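Local coordinates for protein putative aminooxidase (Propionibacterium acnes, PDB 2BAB) that probably isomerises double bonds of polyunsaturated fatty acids with the help of a bound FAD, and belongs to the flavin-containing amine oxidoreductase family, at residues A[86-91]-A[196-201]; A[159-164]-A[188-193]; A[293-298]-A[312-317]. All blocks are in the same frame, centred on the assembly; numbering follows the deposited sequence.

Contact 1. Residues A[86-91]-A[196-201]. With ODD ((10E,12Z)-octadeca-10,12-dienoic acid), chain F.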
loop_
_atom_site.group_PDB
_atom_site.type_symbol
_atom_site.label_atom_id
_atom_site.label_comp_id
_atom_site.label_asym_id
_atom_site.label_seq_id
_atom_site.Cartn_x
_atom_site.Cartn_y
_atom_site.Cartn_z
ATOM N N LEU A 86 -10.475 15.774 3.796
ATOM C CA LEU A 86 -11.006 14.565 4.405
ATOM C C LEU A 86 -11.599 14.884 5.777
ATOM O O LEU A 86 -11.001 15.614 6.574
ATOM C CB LEU A 86 -9.907 13.534 4.544
ATOM C CG LEU A 86 -9.390 12.947 3.234
ATOM C CD1 LEU A 86 -8.113 12.161 3.484
ATOM C CD2 LEU A 86 -10.447 12.058 2.583
ATOM N N ARG A 87 -12.779 14.343 6.044
ATOM C CA ARG A 87 -13.426 14.500 7.346
ATOM C C ARG A 87 -14.129 13.204 7.695
ATOM O O ARG A 87 -14.636 12.513 6.809
ATOM C CB ARG A 87 -14.405 15.658 7.319
ATOM C CG ARG A 87 -13.773 17.033 7.101
ATOM C CD ARG A 87 -14.871 18.077 6.940
ATOM N NE ARG A 87 -14.400 19.446 6.690
ATOM C CZ ARG A 87 -13.932 20.286 7.617
ATOM N NH1 ARG A 87 -13.778 19.905 8.891
ATOM N NH2 ARG A 87 -13.593 21.527 7.260
ATOM N N ARG A 88 -14.150 12.878 8.985
ATOM C CA ARG A 88 -14.610 11.567 9.450
ATOM C C ARG A 88 -15.516 11.632 10.662
ATOM O O ARG A 88 -15.331 12.462 11.559
ATOM C CB ARG A 88 -13.418 10.652 9.801
ATOM C CG ARG A 88 -12.624 11.065 11.056
ATOM C CD ARG A 88 -11.467 10.137 11.364
ATOM N NE ARG A 88 -10.364 10.359 10.436
ATOM C CZ ARG A 88 -9.160 10.875 10.740
ATOM N NH1 ARG A 88 -8.275 11.035 9.764
ATOM N NH2 ARG A 88 -8.820 11.230 11.984
ATOM N N GLU A 89 -16.460 10.696 10.691
ATOM C CA GLU A 89 -17.205 10.365 11.906
ATOM C C GLU A 89 -17.022 8.884 12.182
ATOM O O GLU A 89 -16.604 8.110 11.290
ATOM C CB GLU A 89 -18.700 10.664 11.741
ATOM C CG GLU A 89 -19.395 9.767 10.717
ATOM C CD GLU A 89 -20.862 10.116 10.496
ATOM O OE1 GLU A 89 -21.392 11.000 11.184
ATOM O OE2 GLU A 89 -21.473 9.493 9.619
ATOM N N PHE A 90 -17.378 8.480 13.400
ATOM C CA PHE A 90 -17.356 7.061 13.792
ATOM C C PHE A 90 -18.768 6.512 14.030
ATOM O O PHE A 90 -19.604 7.140 14.709
ATOM C CB PHE A 90 -16.484 6.860 15.036
ATOM C CG PHE A 90 -15.039 7.098 14.767
ATOM C CD1 PHE A 90 -14.200 6.041 14.448
ATOM C CD2 PHE A 90 -14.536 8.391 14.744
ATOM C CE1 PHE A 90 -12.871 6.266 14.159
ATOM C CE2 PHE A 90 -13.205 8.623 14.449
ATOM C CZ PHE A 90 -12.373 7.571 14.158
ATOM N N LEU A 91 -19.000 5.338 13.456
ATOM C CA LEU A 91 -20.236 4.592 13.598
ATOM C C LEU A 91 -20.000 3.249 14.291
ATOM O O LEU A 91 -18.980 2.569 14.066
ATOM C CB LEU A 91 -20.835 4.296 12.225
ATOM C CG LEU A 91 -21.015 5.456 11.250
ATOM C CD1 LEU A 91 -21.762 4.977 10.011
ATOM C CD2 LEU A 91 -21.756 6.613 11.934
ATOM N N GLY A 196 -6.044 14.735 10.996
ATOM C CA GLY A 196 -6.626 14.980 9.674
ATOM C C GLY A 196 -5.767 15.824 8.741
ATOM O O GLY A 196 -6.279 16.435 7.790
ATOM N N ASP A 197 -4.458 15.841 8.991
ATOM C CA ASP A 197 -3.517 16.536 8.132
ATOM C C ASP A 197 -3.122 15.588 6.992
ATOM O O ASP A 197 -2.088 14.922 7.022
ATOM C CB ASP A 197 -2.315 17.009 8.952
ATOM C CG ASP A 197 -1.449 17.985 8.205
ATOM O OD1 ASP A 197 -1.775 18.362 7.049
ATOM O OD2 ASP A 197 -0.409 18.365 8.774
ATOM N N LEU A 198 -3.995 15.532 5.988
ATOM C CA LEU A 198 -3.950 14.491 4.985
ATOM C C LEU A 198 -4.058 15.080 3.586
ATOM O O LEU A 198 -5.013 15.787 3.261
ATOM C CB LEU A 198 -5.085 13.486 5.212
ATOM C CG LEU A 198 -4.983 12.653 6.500
ATOM C CD1 LEU A 198 -6.324 12.065 6.922
ATOM C CD2 LEU A 198 -3.945 11.556 6.344
ATOM N N TRP A 199 -3.078 14.743 2.759
ATOM C CA TRP A 199 -3.064 15.124 1.369
ATOM C C TRP A 199 -4.114 14.371 0.563
ATOM O O TRP A 199 -4.332 13.182 0.783
ATOM C CB TRP A 199 -1.713 14.779 0.769
ATOM C CG TRP A 199 -0.560 15.542 1.308
ATOM C CD1 TRP A 199 -0.588 16.585 2.192
ATOM C CD2 TRP A 199 0.807 15.375 0.918
ATOM N NE1 TRP A 199 0.700 17.049 2.408
ATOM C CE2 TRP A 199 1.569 16.333 1.630
ATOM C CE3 TRP A 199 1.464 14.501 0.046
ATOM C CZ2 TRP A 199 2.953 16.439 1.497
ATOM C CZ3 TRP A 199 2.855 14.602 -0.082
ATOM C CH2 TRP A 199 3.578 15.565 0.640
ATOM N N THR A 200 -4.738 15.064 -0.383
ATOM C CA THR A 200 -5.561 14.425 -1.427
ATOM C C THR A 200 -5.380 15.230 -2.729
ATOM O O THR A 200 -4.855 16.345 -2.704
ATOM C CB THR A 200 -7.076 14.414 -1.088
ATOM O OG1 THR A 200 -7.523 15.770 -0.967
ATOM C CG2 THR A 200 -7.436 13.566 0.204
ATOM N N TRP A 201 -5.842 14.666 -3.840
ATOM C CA TRP A 201 -5.670 15.237 -5.189
ATOM C C TRP A 201 -6.990 15.273 -5.949
ATOM O O TRP A 201 -7.678 14.245 -6.063
ATOM C CB TRP A 201 -4.629 14.416 -5.967
ATOM C CG TRP A 201 -3.292 14.531 -5.349
ATOM C CD1 TRP A 201 -2.335 15.444 -5.645
ATOM C CD2 TRP A 201 -2.768 13.720 -4.281
ATOM N NE1 TRP A 201 -1.228 15.257 -4.831
ATOM C CE2 TRP A 201 -1.470 14.197 -3.990
ATOM C CE3 TRP A 201 -3.282 12.658 -3.529
ATOM C CZ2 TRP A 201 -0.657 13.632 -2.968
ATOM C CZ3 TRP A 201 -2.468 12.065 -2.535
ATOM C CH2 TRP A 201 -1.173 12.576 -2.254
HETATM O O2 ODD F . -11.045 11.749 7.361
HETATM C C1 ODD F . -10.855 10.596 6.906
HETATM O O1 ODD F . -10.072 9.820 7.482
HETATM C C2 ODD F . -11.576 10.141 5.650
HETATM C C3 ODD F . -11.006 8.823 5.112
HETATM C C4 ODD F . -11.730 8.304 3.863
HETATM C C5 ODD F . -11.690 6.772 3.717
HETATM C C6 ODD F . -10.415 6.326 3.034
HETATM C C7 ODD F . -10.134 4.833 2.890
HETATM C C8 ODD F . -8.600 4.663 2.817
HETATM C C9 ODD F . -8.148 3.323 2.266
HETATM C C10 ODD F . -6.650 3.018 2.330
HETATM C C11 ODD F . -5.667 3.841 2.733
HETATM C C12 ODD F . -4.279 3.336 2.706
HETATM C C13 ODD F . -3.181 4.032 3.064
HETATM C C14 ODD F . -3.228 5.457 3.575
HETATM C C15 ODD F . -1.820 5.988 3.784
HETATM C C16 ODD F . -1.718 7.455 4.236
HETATM C C17 ODD F . -2.600 7.832 5.429
HETATM C C18 ODD F . -1.855 7.975 6.739
HETATM O O HOH W 1 -7.603 16.294 4.164
#

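Contact 2. Residues A[159-164]-A[188-193]. With BU1 (1,4-butanediol), chain I.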
loop_
_atom_site.group_PDB
_atom_site.type_symbol
_atom_site.label_atom_id
_atom_site.label_comp_id
_atom_site.label_asym_id
_atom_site.label_seq_id
_atom_site.Cartn_x
_atom_site.Cartn_y
_atom_site.Cartn_z
ATOM N N ASP A 159 -6.384 1.339 19.713
ATOM C CA ASP A 159 -7.606 2.055 19.319
ATOM C C ASP A 159 -7.298 3.173 18.335
ATOM O O ASP A 159 -8.102 3.453 17.455
ATOM C CB ASP A 159 -8.356 2.666 20.518
ATOM C CG ASP A 159 -9.037 1.627 21.375
ATOM O OD1 ASP A 159 -8.638 0.434 21.303
ATOM O OD2 ASP A 159 -9.964 2.016 22.121
ATOM N N LEU A 160 -6.157 3.830 18.518
ATOM C CA LEU A 160 -5.745 4.913 17.621
ATOM C C LEU A 160 -5.085 4.400 16.338
ATOM O O LEU A 160 -5.332 4.942 15.250
ATOM C CB LEU A 160 -4.792 5.860 18.333
ATOM C CG LEU A 160 -4.487 7.160 17.589
ATOM C CD1 LEU A 160 -5.685 8.156 17.725
ATOM C CD2 LEU A 160 -3.172 7.779 18.075
ATOM N N TRP A 161 -4.217 3.398 16.479
ATOM C CA TRP A 161 -3.515 2.807 15.324
ATOM C C TRP A 161 -4.444 1.986 14.407
ATOM O O TRP A 161 -4.176 1.877 13.225
ATOM C CB TRP A 161 -2.334 1.944 15.800
ATOM C CG TRP A 161 -1.001 2.643 15.678
ATOM C CD1 TRP A 161 -0.124 2.530 14.645
ATOM C CD2 TRP A 161 -0.429 3.585 16.589
ATOM N NE1 TRP A 161 0.963 3.333 14.853
ATOM C CE2 TRP A 161 0.802 4.000 16.038
ATOM C CE3 TRP A 161 -0.835 4.120 17.816
ATOM C CZ2 TRP A 161 1.630 4.914 16.668
ATOM C CZ3 TRP A 161 -0.011 5.037 18.444
ATOM C CH2 TRP A 161 1.213 5.423 17.867
ATOM N N ILE A 162 -5.520 1.405 14.942
ATOM C CA ILE A 162 -6.313 0.458 14.143
ATOM C C ILE A 162 -7.037 1.114 12.967
ATOM O O ILE A 162 -7.126 0.500 11.909
ATOM C CB ILE A 162 -7.324 -0.341 14.990
ATOM C CG1 ILE A 162 -7.862 -1.534 14.183
ATOM C CG2 ILE A 162 -8.436 0.561 15.517
ATOM C CD1 ILE A 162 -8.711 -2.551 14.979
ATOM N N ASN A 163 -7.525 2.352 13.155
ATOM C CA ASN A 163 -8.412 3.017 12.174
ATOM C C ASN A 163 -7.785 3.207 10.793
ATOM O O ASN A 163 -8.423 2.868 9.809
ATOM C CB ASN A 163 -8.943 4.353 12.697
ATOM C CG ASN A 163 -9.754 4.196 13.967
ATOM O OD1 ASN A 163 -10.536 3.241 14.118
ATOM N ND2 ASN A 163 -9.556 5.118 14.902
ATOM N N PRO A 164 -6.560 3.764 10.719
ATOM C CA PRO A 164 -5.877 3.849 9.418
ATOM C C PRO A 164 -5.062 2.600 9.032
ATOM O O PRO A 164 -4.238 2.663 8.139
ATOM C CB PRO A 164 -4.955 5.048 9.609
ATOM C CG PRO A 164 -4.583 4.969 11.040
ATOM C CD PRO A 164 -5.760 4.418 11.775
ATOM N N VAL A 188 4.999 10.154 13.804
ATOM C CA VAL A 188 4.603 11.355 13.085
ATOM C C VAL A 188 3.452 11.106 12.104
ATOM O O VAL A 188 2.529 11.906 12.032
ATOM C CB VAL A 188 5.797 12.065 12.381
ATOM C CG1 VAL A 188 6.814 12.562 13.429
ATOM C CG2 VAL A 188 6.455 11.160 11.359
ATOM N N THR A 189 3.504 10.008 11.367
ATOM C CA THR A 189 2.438 9.652 10.436
ATOM C C THR A 189 1.117 9.428 11.184
ATOM O O THR A 189 0.080 9.970 10.765
ATOM C CB THR A 189 2.818 8.433 9.565
ATOM O OG1 THR A 189 4.048 8.714 8.856
ATOM C CG2 THR A 189 1.697 8.075 8.568
ATOM N N MET A 190 1.156 8.671 12.290
ATOM C CA MET A 190 -0.012 8.489 13.158
ATOM C C MET A 190 -0.584 9.819 13.642
ATOM O O MET A 190 -1.802 10.029 13.662
ATOM C CB MET A 190 0.329 7.593 14.358
ATOM C CG MET A 190 -0.862 7.280 15.297
ATOM S SD MET A 190 -2.041 6.118 14.600
ATOM C CE MET A 190 -3.309 7.214 13.927
ATOM N N MET A 191 0.287 10.732 14.002
ATOM C CA MET A 191 -0.165 12.019 14.516
ATOM C C MET A 191 -0.863 12.826 13.423
ATOM O O MET A 191 -1.883 13.458 13.661
ATOM C CB MET A 191 1.019 12.805 15.096
ATOM C CG MET A 191 1.561 12.247 16.431
ATOM S SD MET A 191 0.368 12.206 17.790
ATOM C CE MET A 191 -0.144 10.479 17.756
ATOM N N SER A 192 -0.299 12.793 12.222
ATOM C CA SER A 192 -0.876 13.511 11.084
ATOM C C SER A 192 -2.283 12.987 10.761
ATOM O O SER A 192 -3.223 13.776 10.586
ATOM C CB SER A 192 0.042 13.408 9.857
ATOM O OG SER A 192 1.251 14.117 10.050
ATOM N N PHE A 193 -2.422 11.669 10.712
ATOM C CA PHE A 193 -3.705 11.055 10.461
ATOM C C PHE A 193 -4.687 11.481 11.538
ATOM O O PHE A 193 -5.763 11.949 11.225
ATOM C CB PHE A 193 -3.644 9.514 10.394
ATOM C CG PHE A 193 -5.005 8.881 10.207
ATOM C CD1 PHE A 193 -5.557 8.749 8.943
ATOM C CD2 PHE A 193 -5.761 8.471 11.308
ATOM C CE1 PHE A 193 -6.809 8.195 8.777
ATOM C CE2 PHE A 193 -7.026 7.938 11.143
ATOM C CZ PHE A 193 -7.549 7.797 9.886
HETATM C C1 BU1 I . -9.553 6.884 18.061
HETATM C C2 BU1 I . -9.629 6.502 19.518
HETATM C C3 BU1 I . -8.721 7.343 20.394
HETATM C C4 BU1 I . -9.538 7.993 21.496
HETATM O O5 BU1 I . -10.757 6.437 17.442
HETATM O O6 BU1 I . -8.838 9.108 22.016
#

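Contact 3. Residues A[293-298]-A[312-317]. With ODD ((10E,12Z)-octadeca-10,12-dienoic acid), chain F.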
loop_
_atom_site.group_PDB
_atom_site.type_symbol
_atom_site.label_atom_id
_atom_site.label_comp_id
_atom_site.label_asym_id
_atom_site.label_seq_id
_atom_site.Cartn_x
_atom_site.Cartn_y
_atom_site.Cartn_z
ATOM N N THR A 293 -22.763 12.973 4.749
ATOM C CA THR A 293 -22.275 14.338 4.871
ATOM C C THR A 293 -20.796 14.374 5.264
ATOM O O THR A 293 -20.214 15.452 5.388
ATOM C CB THR A 293 -23.113 15.123 5.928
ATOM O OG1 THR A 293 -22.935 14.546 7.222
ATOM C CG2 THR A 293 -24.592 15.139 5.564
ATOM N N ILE A 294 -20.202 13.191 5.422
ATOM C CA ILE A 294 -18.884 13.005 6.011
ATOM C C ILE A 294 -18.476 11.535 5.792
ATOM O O ILE A 294 -19.325 10.667 5.583
ATOM C CB ILE A 294 -18.923 13.371 7.533
ATOM C CG1 ILE A 294 -17.519 13.481 8.132
ATOM C CG2 ILE A 294 -19.793 12.359 8.312
ATOM C CD1 ILE A 294 -17.488 14.288 9.478
ATOM N N SER A 295 -17.179 11.241 5.805
ATOM C CA SER A 295 -16.751 9.840 5.690
ATOM C C SER A 295 -17.061 9.122 7.022
ATOM O O SER A 295 -17.153 9.757 8.068
ATOM C CB SER A 295 -15.263 9.724 5.344
ATOM O OG SER A 295 -14.965 10.325 4.113
ATOM N N GLY A 296 -17.246 7.815 6.968
ATOM C CA GLY A 296 -17.569 7.024 8.165
ATOM C C GLY A 296 -16.626 5.848 8.358
ATOM O O GLY A 296 -16.349 5.145 7.405
ATOM N N TYR A 297 -16.137 5.670 9.596
ATOM C CA TYR A 297 -15.318 4.554 10.027
ATOM C C TYR A 297 -16.111 3.698 11.002
ATOM O O TYR A 297 -16.894 4.233 11.806
ATOM C CB TYR A 297 -14.082 5.050 10.785
ATOM C CG TYR A 297 -12.978 5.649 9.950
ATOM C CD1 TYR A 297 -11.778 4.975 9.784
ATOM C CD2 TYR A 297 -13.120 6.910 9.366
ATOM C CE1 TYR A 297 -10.766 5.514 9.028
ATOM C CE2 TYR A 297 -12.099 7.466 8.611
ATOM C CZ TYR A 297 -10.922 6.757 8.447
ATOM O OH TYR A 297 -9.877 7.277 7.729
ATOM N N VAL A 298 -15.906 2.385 10.961
ATOM C CA VAL A 298 -16.691 1.467 11.809
ATOM C C VAL A 298 -15.773 0.495 12.546
ATOM O O VAL A 298 -15.575 -0.651 12.094
ATOM C CB VAL A 298 -17.757 0.711 10.969
ATOM C CG1 VAL A 298 -18.826 0.050 11.872
ATOM C CG2 VAL A 298 -18.408 1.659 9.948
ATOM N N VAL A 312 -15.037 1.199 6.443
ATOM C CA VAL A 312 -14.883 2.617 6.182
ATOM C C VAL A 312 -15.525 2.879 4.810
ATOM O O VAL A 312 -15.603 1.973 3.974
ATOM C CB VAL A 312 -13.379 3.048 6.230
ATOM C CG1 VAL A 312 -12.579 2.344 5.133
ATOM C CG2 VAL A 312 -13.232 4.576 6.137
ATOM N N TYR A 313 -16.048 4.089 4.617
ATOM C CA TYR A 313 -16.488 4.534 3.284
ATOM C C TYR A 313 -16.076 5.986 3.088
ATOM O O TYR A 313 -15.958 6.737 4.063
ATOM C CB TYR A 313 -17.997 4.309 3.067
ATOM C CG TYR A 313 -18.888 4.965 4.105
ATOM C CD1 TYR A 313 -19.256 6.300 3.984
ATOM C CD2 TYR A 313 -19.372 4.239 5.210
ATOM C CE1 TYR A 313 -20.065 6.907 4.933
ATOM C CE2 TYR A 313 -20.179 4.838 6.175
ATOM C CZ TYR A 313 -20.523 6.160 6.031
ATOM O OH TYR A 313 -21.311 6.763 6.969
ATOM N N TYR A 314 -15.879 6.366 1.828
ATOM C CA TYR A 314 -15.182 7.604 1.463
ATOM C C TYR A 314 -16.131 8.598 0.816
ATOM O O TYR A 314 -16.578 8.415 -0.311
ATOM C CB TYR A 314 -14.008 7.263 0.534
ATOM C CG TYR A 314 -13.188 8.421 -0.038
ATOM C CD1 TYR A 314 -13.120 9.668 0.601
ATOM C CD2 TYR A 314 -12.457 8.253 -1.213
ATOM C CE1 TYR A 314 -12.363 10.717 0.068
ATOM C CE2 TYR A 314 -11.688 9.305 -1.758
ATOM C CZ TYR A 314 -11.665 10.535 -1.120
ATOM O OH TYR A 314 -10.930 11.579 -1.622
ATOM N N HIS A 315 -16.383 9.676 1.556
ATOM C CA HIS A 315 -17.142 10.846 1.094
ATOM C C HIS A 315 -16.177 11.831 0.422
ATOM O O HIS A 315 -15.503 12.618 1.095
ATOM C CB HIS A 315 -17.804 11.446 2.334
ATOM C CG HIS A 315 -18.677 12.631 2.089
ATOM N ND1 HIS A 315 -18.348 13.889 2.547
ATOM C CD2 HIS A 315 -19.898 12.745 1.513
ATOM C CE1 HIS A 315 -19.325 14.727 2.262
ATOM N NE2 HIS A 315 -20.278 14.062 1.631
ATOM N N ARG A 316 -16.084 11.752 -0.902
ATOM C CA ARG A 316 -15.075 12.501 -1.659
ATOM C C ARG A 316 -15.593 13.858 -2.136
ATOM O O ARG A 316 -14.922 14.855 -1.970
ATOM C CB ARG A 316 -14.608 11.693 -2.886
ATOM C CG ARG A 316 -13.557 12.394 -3.773
ATOM C CD ARG A 316 -12.917 11.346 -4.665
ATOM N NE ARG A 316 -12.039 11.864 -5.700
ATOM C CZ ARG A 316 -10.782 12.287 -5.529
ATOM N NH1 ARG A 316 -10.210 12.319 -4.338
ATOM N NH2 ARG A 316 -10.088 12.692 -6.577
ATOM N N TRP A 317 -16.759 13.871 -2.775
ATOM C CA TRP A 317 -17.320 15.089 -3.367
ATOM C C TRP A 317 -18.559 15.530 -2.593
ATOM O O TRP A 317 -19.697 15.085 -2.874
ATOM C CB TRP A 317 -17.654 14.853 -4.853
ATOM C CG TRP A 317 -16.477 14.442 -5.686
ATOM C CD1 TRP A 317 -16.327 13.265 -6.361
ATOM C CD2 TRP A 317 -15.305 15.228 -5.990
ATOM N NE1 TRP A 317 -15.133 13.260 -7.048
ATOM C CE2 TRP A 317 -14.490 14.450 -6.844
ATOM C CE3 TRP A 317 -14.872 16.511 -5.626
ATOM C CZ2 TRP A 317 -13.251 14.906 -7.328
ATOM C CZ3 TRP A 317 -13.655 16.966 -6.109
ATOM C CH2 TRP A 317 -12.845 16.161 -6.942
HETATM O O2 ODD F . -11.045 11.749 7.361
HETATM C C1 ODD F . -10.855 10.596 6.906
HETATM O O1 ODD F . -10.072 9.820 7.482
HETATM C C2 ODD F . -11.576 10.141 5.650
HETATM C C3 ODD F . -11.006 8.823 5.112
HETATM C C4 ODD F . -11.730 8.304 3.863
HETATM C C5 ODD F . -11.690 6.772 3.717
HETATM C C6 ODD F . -10.415 6.326 3.034
HETATM C C7 ODD F . -10.134 4.833 2.890
HETATM C C8 ODD F . -8.600 4.663 2.817
HETATM C C9 ODD F . -8.148 3.323 2.266
HETATM C C10 ODD F . -6.650 3.018 2.330
HETATM C C11 ODD F . -5.667 3.841 2.733
HETATM C C12 ODD F . -4.279 3.336 2.706
HETATM C C13 ODD F . -3.181 4.032 3.064
HETATM C C14 ODD F . -3.228 5.457 3.575
HETATM C C15 ODD F . -1.820 5.988 3.784
HETATM C C16 ODD F . -1.718 7.455 4.236
HETATM C C17 ODD F . -2.600 7.832 5.429
HETATM C C18 ODD F . -1.855 7.975 6.739
HETATM O O HOH W 2 -21.214 9.382 7.058
HETATM O O HOH W 3 -14.247 12.957 3.894
#

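Contact 1. Residues A[86-91]-A[196-201]
Leu86 and Leu198 meet almost at right angles, and the way they do so shows how one side chain can serve two neighbours. The CD1 methyl of Leu86 is the point of contact: it lies 3.7 Å from CB of Leu198 and 3.6 Å from CG2 of Thr200, whose hydroxyl is turned to the carbonyl O of Pro84. The other branch of Leu86, CD2, faces C2 of the bound octadecadienoic acid.

Arg88 also crosses Leu198 at about a right angle, with NH1 3.6 Å from Leu198 CD1. Its chain runs extended to CD and then bends at chi3 (75°), which swings the guanidinium over to the fatty-acid carboxylate. There NE and NH1 both reach the single oxygen O1, with NE at 3.0 Å and NH1 at 3.1 Å, and O1 lies at the edge of the guanidinium, in its plane. These two bonds, with a third from NH1 to the carbonyl O of Phe193, probably limit its rotation.

The backbones are joined by a water that accepts from Leu86 N and donates to Leu198 O, near the Schellman motif of Gly196, the first residue after helix 187-195. The chemistry is that of a carboxylate site bordered by apolar side chains: the arginine probably favours the ionised acid, and Leu198 CD1 beside NH1 and Leu86 CB beside O2 probably strengthen the attraction.

Contact 2. Residues A[159-164]-A[188-193]
Met190 is the bump of this helix-to-helix packing, and Leu160 and Trp161 form the hollow that receives it. The methionine leaves helix 187-195 with CG anti to the backbone N (chi1 -177°) and then bends at chi2 and chi3, so its chain lies across the indole face. CG sits 3.6 Å from the centroid of the six-membered ring, only 7° off the normal, and SD stands over the five-membered ring, 3.7 Å from its centroid; the first is a CH-pi contact, the second a Met-aromatic one. The two atoms thus cover both halves of the same indole. From another side CD2 of Leu160 presses on CG at 3.6 Å, while the terminal CE turns to the carbonyl O of Leu160 and to CG of Pro164.

A second fit is made by Pro164 and Phe193. The proline ring rests on one face of the phenyl, with CB 3.6 Å from the ring centroid and 3° off its normal. At the margin, CE of Met191 comes to 4.1 Å from CD2 of Leu160.

The polar ends of Trp161 and Asn163 find partners outside the two segments: Trp161 NE1 donates to the carbonyl O of Leu185, and Asn163 ND2 donates to O5 of a bound butanediol at 3.1 Å. Phe193 also touches the fatty acid and makes a cation-pi contact with Arg88, and the Pro164 ring on its face probably helps to hold it there. Between the two segments, then, cohesion is apolar and rests largely on dispersion.

Contact 3. Residues A[293-298]-A[312-317]
Tyr297 and Val312 are paired, without hydrogen bonds between them, in an antiparallel beta hairpin with a long connection: strands 295-297 and 312-315 follow one another in the chain and are neighbours in the mixed sheet of this member of the flavin-containing amine oxidoreductase family. Here the packing is tight. CG2 of Val312 stands 3.7 Å from the centroid of the Tyr297 ring, 1° off its normal, and the two side chains run side by side in the same direction. The next pair, Gly296 with Tyr313, is hydrogen-bonded: Tyr313 N donates to Gly296 O at 3.0 Å, and the return bond from Gly296 N to Tyr313 O is weak. On that face of the sheet the Tyr313 ring covers the glycine backbone in a CH-pi contact, Gly296 CA lying 4.0 Å from the ring centroid.

Toward Thr293 and His315 the contact changes character. Ser295 OG accepts the N-H of His315 at 3.0 Å. A trans first torsion carries the imidazole flat over the Thr293-Ile294 peptide, with Ile294 N above its centre. Thr293 is exposed, and solvent takes part nearby: a water donates to Ile294 O and accepts from Tyr313 OH.

The face that bears Tyr297 and Val312 is also a wall for the octadecadienoic acid. Val312 CG2 lies 3.6 Å from its C5. Tyr314 CD1 lies 3.8 Å from its C4. At the carboxylate, Tyr297 OH donates to the fatty-acid oxygen O1 across 2.6 Å.

How the contacts relate
Contacts 1 and 3 share a sheet, since strand 88-91 pairs with strand 295-297, and both reach the carboxylate of the same fatty acid. Contact 2 is helical and apolar, yet it joins them: Ser192 O probably accepts a bond from Asp197 N of contact 1, and Phe193 packs its CZ against Tyr297 OH of contact 3. Contacts 2 and 3 are mostly buried, although contact 3 has an exposed end at Thr293, whereas contact 1 is only partly buried. The chemistry follows: aromatic faces and sulfur between helices, backbone bonds between strands, and, where contact 1 sets a strand end against a loop, an arginine of the strand and a bridging water.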